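Local structure of pilus assembly protein CpaE (Caulobacter crescentus, 4N0P) at residues A[59-63]-A[89-93]; A[103-109]-A[123-129]. The protein takes part in pilus assembly; the crystallised part is a response-regulator receiver-like domain, and the full-length protein probably binds and hydrolyses ATP. One frame throughout, in Å; residues are numbered along the deposited sequence.

Interaction 1: A[59-63]-A[89-93]; sequences LEAAV and LLDSL
The carboxylate of Glu60 is the flat group in this contact, and methyl CD1 of Leu89 lies over one of its faces, 3.7 Å from Glu60 CD. Although the CA–CB bond of Glu60 leads away from the other helix, the bend at chi2 (85°) folds the chain back over that methyl. At its outer end, Glu60 OE2 makes a weak hydrogen bond to Thr79 OG1 and also lies close to the carboxylate of Asp81. The rest is apolar. The side chains of Leu59 and Leu89 run antiparallel alongside each other, each heading for the other's helix, with Leu59 CD2 3.5 Å from Leu89 CB; the other methyl, Leu59 CD1, meets Leu93 CD2 at 3.9 Å. Val63 straddles the far turn: CG1 touches Ser92 CB at 3.8 Å, while CG2 rests 3.6 Å from Leu89 O, a carbonyl already engaged by Leu93 N. No hydrogen bond crosses between the helices, whose axes run 9.5 Å apart at 26°, close to parallel. Below them is the central sheet: Leu59 and Ala62 pack on Val77 of strand 74-77, Ala62 also reaches Phe28 of strand 24-28, and Asp91 forms a salt bridge with Arg121, just past helix 112-120.

Interaction 2: A[103-109]-A[123-129]; sequences VVVVGQT and VSEYLTQ
Tyr126 crosses Val105 obliquely, presenting its ring edge: Val105 CB lies in the ring plane and Val105 CG1 is 3.6 Å from Tyr126 CD1. With CG of Tyr126 anti to the backbone N (chi1 174°), the ring runs on past Gly107, whose CA comes within 3.5 Å of Tyr126 OH. The hydroxyl then donates to Thr109 O at 2.6 Å, on a lone pair in the carbonyl plane, tying the ring to the turn after strand 103-107. The Val123 side chain crosses that of Val105 nearly perpendicularly, with CG1 of Val123 on CG2 of Val105. On the other side of the sheet, Val104 CG1 meets Leu127 CD1 at 4.2 Å, and Val106 CG1 packs on Gln129 CG. The Gln108 and Gln129 side chains run alongside each other, their amides turned 82° apart, with Gln108 OE1 3.3 Å from Gln129 CB; Gln129 NE2 hydrogen-bonds Thr34 OG1. Between these layers runs a parallel ladder: Val105 N donates to Glu125 O, and Val105 O accepts from Leu127 N at 2.8 Å, then Gly107 repeats this with Leu127 O and Gln129 N. A water joins Val103 N to Ser124 OG. The two strands, linked through helix 112-120, form the last beta-alpha-beta unit of a receiver-like domain; Tyr126 and Gln129 probably occupy the positions of the switch aromatic and conserved lysine of classical receivers.

From the N terminus, the chain has already laid down strands 24-28 and 51-55 when helix 58-65 opens interaction 1. The intervening 25 residues supply strand 74-77 and the start of helix 83-94, and the contact closes as that helix returns alongside the first. Strand 102-107 follows and opens interaction 2, which closes after helix 112-120 with the edge strand 125-128. The loops are therefore in series, neither nested nor crossed. Their centres lie 14 Å apart, yet they touch: Leu93 CD2 packs on Val103 CG2 at 4.2 Å, and Leu90 reaches Val105 and Val123. Helix 83-94 thus joins the helical pair to the last two strands of the sheet.

Interaction 1: A[59-63]-A[89-93]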
# COMPACT_ATOMS: atom_id res chain seq x y z
N LEU A 59 -3.31 3.29 8.77
CA LEU A 59 -4.07 4.26 7.98
C LEU A 59 -4.40 5.53 8.78
O LEU A 59 -4.36 6.64 8.24
CB LEU A 59 -5.34 3.58 7.46
CG LEU A 59 -6.33 4.43 6.66
CD1 LEU A 59 -5.66 5.19 5.52
CD2 LEU A 59 -7.41 3.55 6.11
N GLU A 60 -4.69 5.39 10.09
CA GLU A 60 -4.99 6.55 10.95
C GLU A 60 -3.81 7.54 10.96
O GLU A 60 -4.02 8.73 10.76
CB GLU A 60 -5.30 6.08 12.38
CG GLU A 60 -6.52 5.16 12.48
CD GLU A 60 -6.41 3.65 12.25
OE1 GLU A 60 -5.48 3.16 11.56
OE2 GLU A 60 -7.34 2.96 12.71
N ALA A 61 -2.56 7.02 11.08
CA ALA A 61 -1.37 7.88 11.06
C ALA A 61 -1.15 8.44 9.67
O ALA A 61 -0.64 9.55 9.54
CB ALA A 61 -0.15 7.09 11.49
N ALA A 62 -1.53 7.68 8.63
CA ALA A 62 -1.37 8.15 7.24
C ALA A 62 -2.23 9.40 7.02
O ALA A 62 -1.73 10.40 6.51
CB ALA A 62 -1.77 7.05 6.25
N VAL A 63 -3.51 9.36 7.44
CA VAL A 63 -4.43 10.49 7.29
C VAL A 63 -3.85 11.73 8.00
O VAL A 63 -3.86 12.83 7.43
CB VAL A 63 -5.84 10.12 7.79
CG1 VAL A 63 -6.76 11.35 7.85
CG2 VAL A 63 -6.44 9.03 6.89
N LEU A 89 -11.92 5.98 6.90
CA LEU A 89 -10.59 6.58 6.90
C LEU A 89 -10.06 6.75 5.48
O LEU A 89 -9.34 7.71 5.23
CB LEU A 89 -9.63 5.74 7.74
CG LEU A 89 -9.82 5.79 9.26
CD1 LEU A 89 -9.14 4.62 9.92
CD2 LEU A 89 -9.30 7.06 9.84
N LEU A 90 -10.45 5.86 4.54
CA LEU A 90 -10.03 6.01 3.13
C LEU A 90 -10.66 7.26 2.50
O LEU A 90 -10.00 7.93 1.70
CB LEU A 90 -10.33 4.76 2.30
CG LEU A 90 -9.40 3.57 2.53
CD1 LEU A 90 -9.92 2.36 1.86
CD2 LEU A 90 -7.99 3.84 2.03
N ASP A 91 -11.90 7.60 2.91
CA ASP A 91 -12.57 8.84 2.48
C ASP A 91 -11.74 10.06 2.94
O ASP A 91 -11.46 10.97 2.16
CB ASP A 91 -14.01 8.90 3.05
CG ASP A 91 -15.06 7.96 2.44
OD1 ASP A 91 -14.88 7.53 1.28
OD2 ASP A 91 -16.07 7.68 3.13
N SER A 92 -11.26 10.04 4.21
CA SER A 92 -10.41 11.10 4.77
C SER A 92 -9.05 11.16 4.05
O SER A 92 -8.54 12.25 3.78
CB SER A 92 -10.20 10.87 6.26
OG SER A 92 -11.43 10.92 6.97
N LEU A 93 -8.48 9.99 3.72
CA LEU A 93 -7.20 9.93 3.00
C LEU A 93 -7.35 10.52 1.60
O LEU A 93 -6.49 11.30 1.19
CB LEU A 93 -6.67 8.48 2.92
CG LEU A 93 -5.32 8.28 2.24
CD1 LEU A 93 -4.20 8.94 3.03
CD2 LEU A 93 -5.00 6.79 2.04

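Interaction 2: A[103-109]-A[123-129]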
# COMPACT_ATOMS: atom_id res chain seq x y z
N VAL A 103 -2.94 4.18 -4.21
CA VAL A 103 -3.14 3.67 -2.85
C VAL A 103 -3.31 2.15 -2.90
O VAL A 103 -4.10 1.63 -3.69
CB VAL A 103 -4.33 4.38 -2.13
CG1 VAL A 103 -4.67 3.70 -0.79
CG2 VAL A 103 -4.04 5.87 -1.91
N VAL A 104 -2.57 1.45 -2.03
CA VAL A 104 -2.66 -0.00 -1.92
C VAL A 104 -3.05 -0.29 -0.47
O VAL A 104 -2.45 0.26 0.44
CB VAL A 104 -1.32 -0.69 -2.33
CG1 VAL A 104 -1.34 -2.16 -1.94
CG2 VAL A 104 -1.06 -0.54 -3.83
N VAL A 105 -4.02 -1.18 -0.27
CA VAL A 105 -4.46 -1.54 1.07
C VAL A 105 -3.98 -2.95 1.37
O VAL A 105 -4.11 -3.83 0.53
CB VAL A 105 -6.02 -1.42 1.19
CG1 VAL A 105 -6.53 -2.00 2.53
CG2 VAL A 105 -6.49 0.04 0.97
N VAL A 106 -3.44 -3.16 2.58
CA VAL A 106 -3.06 -4.49 3.05
C VAL A 106 -4.06 -4.84 4.14
O VAL A 106 -4.22 -4.07 5.08
CB VAL A 106 -1.60 -4.57 3.55
CG1 VAL A 106 -1.27 -5.99 4.01
CG2 VAL A 106 -0.61 -4.11 2.47
N GLY A 107 -4.75 -5.96 4.01
CA GLY A 107 -5.74 -6.35 5.00
C GLY A 107 -5.66 -7.82 5.38
O GLY A 107 -4.92 -8.56 4.76
N GLN A 108 -6.41 -8.26 6.39
CA GLN A 108 -6.36 -9.69 6.74
C GLN A 108 -7.65 -10.39 6.33
O GLN A 108 -7.75 -11.60 6.53
CB GLN A 108 -6.13 -9.93 8.26
CG GLN A 108 -4.99 -9.15 8.92
CD GLN A 108 -3.60 -9.49 8.43
OE1 GLN A 108 -2.91 -8.65 7.84
NE2 GLN A 108 -3.13 -10.69 8.73
N THR A 109 -8.62 -9.63 5.78
CA THR A 109 -9.90 -10.24 5.43
C THR A 109 -10.01 -10.53 3.95
O THR A 109 -9.74 -9.70 3.07
CB THR A 109 -11.08 -9.41 5.90
OG1 THR A 109 -11.01 -8.12 5.31
CG2 THR A 109 -11.16 -9.32 7.43
N VAL A 123 -8.99 2.45 -5.20
CA VAL A 123 -7.84 1.78 -4.57
C VAL A 123 -7.20 0.91 -5.66
O VAL A 123 -7.91 0.20 -6.38
CB VAL A 123 -8.25 0.99 -3.30
CG1 VAL A 123 -7.14 0.05 -2.84
CG2 VAL A 123 -8.68 1.94 -2.17
N SER A 124 -5.85 1.01 -5.82
CA SER A 124 -5.13 0.33 -6.89
C SER A 124 -5.06 -1.16 -6.70
O SER A 124 -5.20 -1.90 -7.67
CB SER A 124 -3.72 0.88 -7.03
OG SER A 124 -3.77 2.19 -7.56
N GLU A 125 -4.88 -1.62 -5.44
CA GLU A 125 -4.77 -3.04 -5.17
C GLU A 125 -5.12 -3.29 -3.71
O GLU A 125 -4.95 -2.41 -2.86
CB GLU A 125 -3.33 -3.52 -5.50
CG GLU A 125 -3.08 -5.03 -5.44
CD GLU A 125 -4.00 -5.88 -6.28
OE1 GLU A 125 -5.17 -6.10 -5.88
OE2 GLU A 125 -3.55 -6.34 -7.36
N TYR A 126 -5.58 -4.49 -3.43
CA TYR A 126 -5.87 -4.93 -2.07
C TYR A 126 -5.11 -6.23 -1.86
O TYR A 126 -5.30 -7.16 -2.64
CB TYR A 126 -7.38 -5.07 -1.82
CG TYR A 126 -7.72 -5.67 -0.47
CD1 TYR A 126 -7.51 -4.95 0.71
CD2 TYR A 126 -8.20 -6.97 -0.36
CE1 TYR A 126 -7.81 -5.50 1.95
CE2 TYR A 126 -8.50 -7.53 0.88
CZ TYR A 126 -8.30 -6.79 2.04
OH TYR A 126 -8.61 -7.35 3.26
N LEU A 127 -4.17 -6.26 -0.89
CA LEU A 127 -3.36 -7.44 -0.64
C LEU A 127 -3.79 -8.11 0.64
O LEU A 127 -3.98 -7.44 1.65
CB LEU A 127 -1.87 -7.06 -0.56
CG LEU A 127 -1.25 -6.44 -1.81
CD1 LEU A 127 0.18 -6.02 -1.52
CD2 LEU A 127 -1.28 -7.40 -3.00
N THR A 128 -4.00 -9.44 0.57
CA THR A 128 -4.48 -10.18 1.74
C THR A 128 -3.37 -11.01 2.30
O THR A 128 -2.81 -11.87 1.61
CB THR A 128 -5.71 -11.08 1.41
OG1 THR A 128 -6.62 -10.39 0.55
CG2 THR A 128 -6.44 -11.55 2.66
N GLN A 129 -3.04 -10.73 3.54
CA GLN A 129 -2.05 -11.46 4.28
C GLN A 129 -2.60 -12.87 4.56
O GLN A 129 -3.82 -13.02 4.68
CB GLN A 129 -1.69 -10.71 5.56
CG GLN A 129 -0.72 -9.56 5.36
CD GLN A 129 0.63 -9.92 5.93
OE1 GLN A 129 1.31 -10.85 5.47
NE2 GLN A 129 1.01 -9.23 6.99
O HOH W 1 -5.04 4.18 -6.30